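Local structure of acetyl-CoA C-acetyltransferase (Syntrophomonas wolfei subsp. wolfei, 7N7Z) at residues A190-A193 and V194-I198; S27-A30 and N31-A34; S370-Y373 and E374-L378. The protein probably catalyses the reversible condensation of two acetyl-CoA molecules to acetoacetyl-CoA and free coenzyme A, as an acetoacetyl-CoA thiolase. All blocks are in the same frame, centred on the assembly; numbering follows the deposited sequence.

Interaction 1: A190-A193 and V194-I198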
loop_
_atom_site.group_PDB
_atom_site.type_symbol
_atom_site.label_atom_id
_atom_site.label_comp_id
_atom_site.label_asym_id
_atom_site.label_seq_id
_atom_site.Cartn_x
_atom_site.Cartn_y
_atom_site.Cartn_z
ATOM N N ALA B 190 0.913 -40.049 2.472
ATOM C CA ALA B 190 1.942 -39.042 2.709
ATOM C C ALA B 190 2.520 -39.179 4.111
ATOM O O ALA B 190 3.743 -39.211 4.292
ATOM C CB ALA B 190 1.364 -37.643 2.494
ATOM N N VAL B 191 1.650 -39.261 5.122
ATOM C CA VAL B 191 2.115 -39.475 6.491
ATOM C C VAL B 191 3.013 -40.703 6.550
ATOM O O VAL B 191 4.115 -40.668 7.111
ATOM C CB VAL B 191 0.918 -39.612 7.449
ATOM C CG1 VAL B 191 1.363 -40.184 8.789
ATOM C CG2 VAL B 191 0.235 -38.270 7.642
ATOM N N LYS B 192 2.552 -41.809 5.963
ATOM C CA LYS B 192 3.318 -43.051 5.973
ATOM C C LYS B 192 4.731 -42.831 5.444
ATOM O O LYS B 192 5.721 -43.113 6.131
ATOM C CB LYS B 192 2.587 -44.108 5.139
ATOM C CG LYS B 192 3.151 -45.513 5.262
ATOM C CD LYS B 192 2.184 -46.542 4.681
ATOM C CE LYS B 192 2.900 -47.802 4.205
ATOM N NZ LYS B 192 2.381 -48.280 2.889
ATOM N N ALA B 193 4.841 -42.317 4.218
ATOM C CA ALA B 193 6.149 -42.174 3.587
ATOM C C ALA B 193 7.023 -41.152 4.301
ATOM O O ALA B 193 8.246 -41.319 4.357
ATOM C CB ALA B 193 5.980 -41.782 2.122
ATOM N N VAL B 194 6.425 -40.088 4.837
ATOM C CA VAL B 194 7.210 -39.070 5.529
ATOM C C VAL B 194 7.903 -39.675 6.744
ATOM O O VAL B 194 9.127 -39.584 6.896
ATOM C CB VAL B 194 6.317 -37.880 5.926
ATOM C CG1 VAL B 194 6.980 -37.051 7.017
ATOM C CG2 VAL B 194 6.008 -37.021 4.712
ATOM N N ASP B 195 7.128 -40.310 7.624
ATOM C CA ASP B 195 7.697 -40.837 8.859
ATOM C C ASP B 195 8.654 -41.990 8.590
ATOM O O ASP B 195 9.619 -42.179 9.339
ATOM C CB ASP B 195 6.579 -41.281 9.800
ATOM C CG ASP B 195 5.607 -40.162 10.117
ATOM O OD1 ASP B 195 6.066 -39.029 10.379
ATOM O OD2 ASP B 195 4.383 -40.414 10.104
ATOM N N GLU B 196 8.413 -42.768 7.535
ATOM C CA GLU B 196 9.279 -43.893 7.210
ATOM C C GLU B 196 10.546 -43.475 6.477
ATOM O O GLU B 196 11.418 -44.322 6.254
ATOM C CB GLU B 196 8.512 -44.916 6.368
ATOM C CG GLU B 196 7.379 -45.601 7.120
ATOM C CD GLU B 196 6.522 -46.477 6.225
ATOM O OE1 GLU B 196 6.686 -46.407 4.987
ATOM O OE2 GLU B 196 5.689 -47.240 6.759
ATOM N N GLY B 197 10.671 -42.204 6.098
ATOM C CA GLY B 197 11.878 -41.727 5.456
ATOM C C GLY B 197 11.984 -42.038 3.982
ATOM O O GLY B 197 13.096 -42.062 3.446
ATOM N N ILE B 198 10.859 -42.270 3.303
ATOM C CA ILE B 198 10.915 -42.596 1.882
ATOM C C ILE B 198 11.414 -41.407 1.069
ATOM O O ILE B 198 11.998 -41.586 -0.007
ATOM C CB ILE B 198 9.533 -43.081 1.399
ATOM C CG1 ILE B 198 9.229 -44.456 2.007
ATOM C CG2 ILE B 198 9.477 -43.108 -0.131
ATOM C CD1 ILE B 198 8.024 -45.164 1.415
#
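A Schellman motif closes helix 176-196 of this thiolase, and it joins Ala193 in the last turn to Ile198 just beyond it. The carbonyl oxygen Ala193 O accepts the bond that defines the motif from Ile198 N, at 3.0 Å and in the carbonyl plane (N-H...O 155°). Nested inside it, Gly197 N reaches Val194 O at 3.1 Å. Gly197 makes this reversal with a positive phi of 80°, a conformation that glycine adopts more readily than other residues. The apolar half of the motif follows directly: Ile198 CB sits 3.9 Å from Ala193 CB. With CG1 beside its own backbone N (chi1 -70°), the isoleucine folds its longer branch back over the helix end, and CD1 comes to 4.0 Å from Ala193 CB. Asn350 packs on both residues. Replacing Ile198 by alanine removes CG1, CG2 and CD1, and is likely to leave Ala193 CB and Asn350 without much of their apolar cover on this side.

Earlier in the turn the helix runs normally, Asp195 N bonding to Val191 O at 3.1 Å in an almost straight line. The side chains of Val191 and Asp195 lie alongside each other, while OD1 of the aspartate is claimed by a salt bridge to Arg225. On the outer surface Lys192 and Glu196 meet through the aliphatic part of the lysine: Lys192 CG is 3.4 Å from Glu196 OE2, whereas the charged atoms Lys192 NZ and Glu196 OE1 remain 5.1 Å apart.

Interaction 2: S27-A30 and N31-A34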
loop_
_atom_site.group_PDB
_atom_site.type_symbol
_atom_site.label_atom_id
_atom_site.label_comp_id
_atom_site.label_asym_id
_atom_site.label_seq_id
_atom_site.Cartn_x
_atom_site.Cartn_y
_atom_site.Cartn_z
ATOM N N SER B 27 10.344 -18.206 6.238
ATOM C CA SER B 27 11.441 -17.255 6.353
ATOM C C SER B 27 12.445 -17.363 5.214
ATOM O O SER B 27 13.383 -16.561 5.160
ATOM C CB SER B 27 12.171 -17.461 7.684
ATOM O OG SER B 27 12.369 -18.841 7.938
ATOM N N VAL B 28 12.279 -18.325 4.311
ATOM C CA VAL B 28 13.236 -18.590 3.243
ATOM C C VAL B 28 12.610 -18.140 1.930
ATOM O O VAL B 28 11.636 -18.739 1.455
ATOM C CB VAL B 28 13.632 -20.072 3.191
ATOM C CG1 VAL B 28 14.863 -20.264 2.312
ATOM C CG2 VAL B 28 13.887 -20.600 4.595
ATOM N N ARG B 29 13.169 -17.090 1.335
ATOM C CA ARG B 29 12.652 -16.586 0.074
ATOM C C ARG B 29 12.909 -17.590 -1.048
ATOM O O ARG B 29 13.745 -18.491 -0.940
ATOM C CB ARG B 29 13.285 -15.235 -0.262
ATOM C CG ARG B 29 13.075 -14.171 0.810
ATOM C CD ARG B 29 11.641 -13.656 0.830
ATOM N NE ARG B 29 11.250 -13.057 -0.441
ATOM C CZ ARG B 29 11.611 -11.845 -0.844
ATOM N NH1 ARG B 29 12.380 -11.069 -0.098
ATOM N NH2 ARG B 29 11.189 -11.402 -2.024
ATOM N N ALA B 30 12.171 -17.412 -2.147
ATOM C CA ALA B 30 12.187 -18.398 -3.224
ATOM C C ALA B 30 13.597 -18.628 -3.757
ATOM O O ALA B 30 13.984 -19.771 -4.030
ATOM C CB ALA B 30 11.256 -17.951 -4.353
ATOM N N ASN B 31 14.381 -17.559 -3.912
ATOM C CA ASN B 31 15.703 -17.701 -4.512
ATOM C C ASN B 31 16.645 -18.512 -3.632
ATOM O O ASN B 31 17.492 -19.250 -4.148
ATOM C CB ASN B 31 16.303 -16.323 -4.794
ATOM C CG ASN B 31 15.526 -15.556 -5.840
ATOM O OD1 ASN B 31 14.642 -16.106 -6.499
ATOM N ND2 ASN B 31 15.848 -14.277 -6.000
ATOM N N ASP B 32 16.519 -18.393 -2.309
ATOM C CA ASP B 32 17.412 -19.125 -1.419
ATOM C C ASP B 32 17.019 -20.593 -1.303
ATOM O O ASP B 32 17.887 -21.444 -1.071
ATOM C CB ASP B 32 17.435 -18.455 -0.047
ATOM C CG ASP B 32 17.734 -16.968 -0.135
ATOM O OD1 ASP B 32 18.744 -16.603 -0.776
ATOM O OD2 ASP B 32 16.963 -16.165 0.430
ATOM N N LEU B 33 15.732 -20.911 -1.461
ATOM C CA LEU B 33 15.338 -22.308 -1.602
ATOM C C LEU B 33 15.848 -22.883 -2.918
ATOM O O LEU B 33 16.323 -24.023 -2.964
ATOM C CB LEU B 33 13.817 -22.444 -1.528
ATOM C CG LEU B 33 13.154 -22.312 -0.157
ATOM C CD1 LEU B 33 11.665 -22.050 -0.325
ATOM C CD2 LEU B 33 13.386 -23.550 0.693
ATOM N N ALA B 34 15.748 -22.104 -3.998
ATOM C CA ALA B 34 16.249 -22.558 -5.290
ATOM C C ALA B 34 17.744 -22.842 -5.232
ATOM O O ALA B 34 18.222 -23.816 -5.824
ATOM C CB ALA B 34 15.946 -21.513 -6.364
#
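Val28 and Leu33 close over the start of helix 30-45 as a hydrophobic staple, in which the residue before the N-cap packs on the fourth residue after it. Arg29 holds the N-cap position between them. This is the tight part of the contact. The two side chains cross at about a right angle, and Val28 CG1 lies 3.6 Å from Leu33 CG. The same methyl is also 3.9 Å from Leu33 CD2, so one branch of the valine does most of the touching. It can do so because CG1 stands opposite the backbone N (chi1 -166°) and leans to the carbonyl side, where the helix begins. Val206, on strand 206-208, packs on both members of the staple.

Beneath the staple the first helical bonds form. Arg29 O receives Leu33 N at 3.2 Å in a nearly straight bond (163°), and a second, weak one from Asp32 N (127°). Ala30 O takes Ala34 N at 2.9 Å. The small side chain of Ala30 is buried, with Val119 and Ser121 of strand 113-121 against it.

Arg29 and Asn31 are anchored to residues 64-65, the arginine by a weak hydrogen bond to Gly64 O and the asparagine through ND2 to Asn65 O. Arg29 also packs on Gln130 of a second subunit, and Asn31 on helix 69-76. The looser side is that of Asp32, partly exposed where Leu33 and Ala30 are buried: of its side chain CB alone reaches Val28, 3.9 Å from CG1. Its charge does not pair with the neighbouring arginine, Arg29 NE and Asp32 OD2 being 6.6 Å apart.

Interaction 3: S370-Y373 and E374-L378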
loop_
_atom_site.group_PDB
_atom_site.type_symbol
_atom_site.label_atom_id
_atom_site.label_comp_id
_atom_site.label_asym_id
_atom_site.label_seq_id
_atom_site.Cartn_x
_atom_site.Cartn_y
_atom_site.Cartn_z
ATOM N N SER B 370 10.342 -36.951 -7.585
ATOM C CA SER B 370 9.774 -38.027 -6.779
ATOM C C SER B 370 9.535 -39.274 -7.618
ATOM O O SER B 370 9.746 -40.397 -7.143
ATOM C CB SER B 370 8.474 -37.559 -6.128
ATOM O OG SER B 370 8.726 -36.549 -5.168
ATOM N N MET B 371 9.100 -39.100 -8.867
ATOM C CA MET B 371 8.908 -40.244 -9.750
ATOM C C MET B 371 10.180 -41.077 -9.841
ATOM O O MET B 371 10.159 -42.292 -9.615
ATOM C CB MET B 371 8.478 -39.766 -11.140
ATOM C CG MET B 371 8.265 -40.888 -12.155
ATOM S SD MET B 371 8.370 -40.305 -13.858
ATOM C CE MET B 371 10.137 -40.084 -14.009
ATOM N N TYR B 372 11.304 -40.435 -10.171
ATOM C CA TYR B 372 12.554 -41.174 -10.321
ATOM C C TYR B 372 12.892 -41.948 -9.053
ATOM O O TYR B 372 13.129 -43.161 -9.094
ATOM C CB TYR B 372 13.703 -40.227 -10.666
ATOM C CG TYR B 372 15.050 -40.839 -10.347
ATOM C CD1 TYR B 372 15.622 -41.778 -11.195
ATOM C CD2 TYR B 372 15.735 -40.501 -9.187
ATOM C CE1 TYR B 372 16.843 -42.352 -10.906
ATOM C CE2 TYR B 372 16.958 -41.073 -8.887
ATOM C CZ TYR B 372 17.507 -41.997 -9.751
ATOM O OH TYR B 372 18.723 -42.570 -9.459
ATOM N N TYR B 373 12.938 -41.258 -7.914
ATOM C CA TYR B 373 13.387 -41.899 -6.684
ATOM C C TYR B 373 12.457 -43.023 -6.248
ATOM O O TYR B 373 12.896 -43.930 -5.533
ATOM C CB TYR B 373 13.528 -40.855 -5.579
ATOM C CG TYR B 373 14.865 -40.152 -5.607
ATOM C CD1 TYR B 373 15.998 -40.756 -5.078
ATOM C CD2 TYR B 373 15.000 -38.893 -6.176
ATOM C CE1 TYR B 373 17.224 -40.122 -5.106
ATOM C CE2 TYR B 373 16.222 -38.250 -6.208
ATOM C CZ TYR B 373 17.331 -38.870 -5.673
ATOM O OH TYR B 373 18.550 -38.235 -5.702
ATOM N N GLU B 374 11.189 -42.992 -6.663
ATOM C CA GLU B 374 10.321 -44.139 -6.429
ATOM C C GLU B 374 10.675 -45.286 -7.369
ATOM O O GLU B 374 10.653 -46.455 -6.967
ATOM C CB GLU B 374 8.855 -43.739 -6.594
ATOM C CG GLU B 374 7.869 -44.833 -6.202
ATOM C CD GLU B 374 7.842 -45.100 -4.706
ATOM O OE1 GLU B 374 8.580 -44.419 -3.961
ATOM O OE2 GLU B 374 7.079 -45.991 -4.275
ATOM N N LEU B 375 11.005 -44.971 -8.624
ATOM C CA LEU B 375 11.532 -45.996 -9.521
ATOM C C LEU B 375 12.768 -46.649 -8.916
ATOM O O LEU B 375 12.900 -47.879 -8.911
ATOM C CB LEU B 375 11.870 -45.388 -10.883
ATOM C CG LEU B 375 10.736 -44.840 -11.753
ATOM C CD1 LEU B 375 11.304 -44.352 -13.080
ATOM C CD2 LEU B 375 9.655 -45.880 -11.981
ATOM N N GLU B 376 13.683 -45.832 -8.390
ATOM C CA GLU B 376 14.923 -46.361 -7.835
ATOM C C GLU B 376 14.660 -47.218 -6.601
ATOM O O GLU B 376 15.326 -48.240 -6.399
ATOM C CB GLU B 376 15.871 -45.209 -7.496
ATOM C CG GLU B 376 17.319 -45.634 -7.283
ATOM C CD GLU B 376 17.677 -45.824 -5.818
ATOM O OE1 GLU B 376 17.042 -45.184 -4.953
ATOM O OE2 GLU B 376 18.598 -46.619 -5.531
ATOM N N ARG B 377 13.699 -46.819 -5.764
ATOM C CA ARG B 377 13.419 -47.589 -4.557
ATOM C C ARG B 377 12.776 -48.930 -4.881
ATOM O O ARG B 377 12.974 -49.905 -4.145
ATOM C CB ARG B 377 12.518 -46.788 -3.614
ATOM C CG ARG B 377 12.182 -47.510 -2.312
ATOM C CD ARG B 377 11.165 -46.735 -1.481
ATOM N NE ARG B 377 9.827 -46.772 -2.062
ATOM C CZ ARG B 377 8.863 -47.606 -1.691
ATOM N NH1 ARG B 377 9.057 -48.519 -0.752
ATOM N NH2 ARG B 377 7.672 -47.523 -2.278
ATOM N N LEU B 378 12.009 -49.004 -5.967
ATOM C CA LEU B 378 11.318 -50.224 -6.355
ATOM C C LEU B 378 12.034 -50.990 -7.460
ATOM O O LEU B 378 11.523 -52.018 -7.912
ATOM C CB LEU B 378 9.890 -49.895 -6.802
ATOM C CG LEU B 378 9.060 -49.087 -5.801
ATOM C CD1 LEU B 378 7.646 -48.874 -6.321
ATOM C CD2 LEU B 378 9.038 -49.773 -4.442
#
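Tyr373 O is gripped twice in helix 360-378: by Arg377 N, 3.0 Å away in the next turn, and by NH1 of Arg201, which approaches from a loop. The helical donor stands well above the carbonyl plane, 39° out of it. The helix packs on strands 8-20, 277-285 and 316-319, all of the same sheet; as in thiolases, whose fold has five layers, it probably belongs to the central helical one. Arg201 has a further role, for it also forms a salt bridge with Glu376 OE1 and so ties the helix to its surroundings at two points.

One turn of the helix carries a side-on salt bridge. Arg377 NH2 meets Glu374 OE2 at 2.6 Å on the syn side but tilted out of the carboxylate plane, while Arg377 NE bonds the other oxygen, Glu374 OE1, at 3.3 Å from above that plane. A bend in the glutamate at chi2 (70°) turns its carboxylate to the arginine. Glu374 is buried, and His349 ND1 is hydrogen-bonded to OE2 as well; so many partners would be expected to favour the charged carboxylate. Leu378 CD2 covers one face of the guanidinium, 3.4 Å above its plane, near the rim.

On the tyrosine side the two rings pack on one another. Tyr372 CD2 rests 3.5 Å above the ring of Tyr373, again offset toward the rim. Glu376 N bonds Tyr372 O at 2.8 Å, and the two side chains then run obliquely past each other, ring and carboxylate planes 27° apart. Their nearest approach is between the phenolic oxygen Tyr372 OH and the methylene Glu376 CG, at 4.0 Å.

In the fold
Interactions 1 and 3 are neighbours, their centres 14 Å apart, although one lies in the N-terminal and the other in the C-terminal thiolase region. Ile198 bridges them: its CD1 packs 4.0 Å from Arg377 CZ, and its CG2 lies 4.1 Å from Glu374 OE1, so the residue just past helix 176-196 packs against the salt-bridged pair of helix 360-378. Interaction 2 stands apart, its nearest atoms about 16 Å from interaction 1 and about 14 Å from interaction 3. None of the three reaches the active site: interaction 3 is still about 12 Å from His358, a predicted proton acceptor, measured between the side chains of Ser370 and His358.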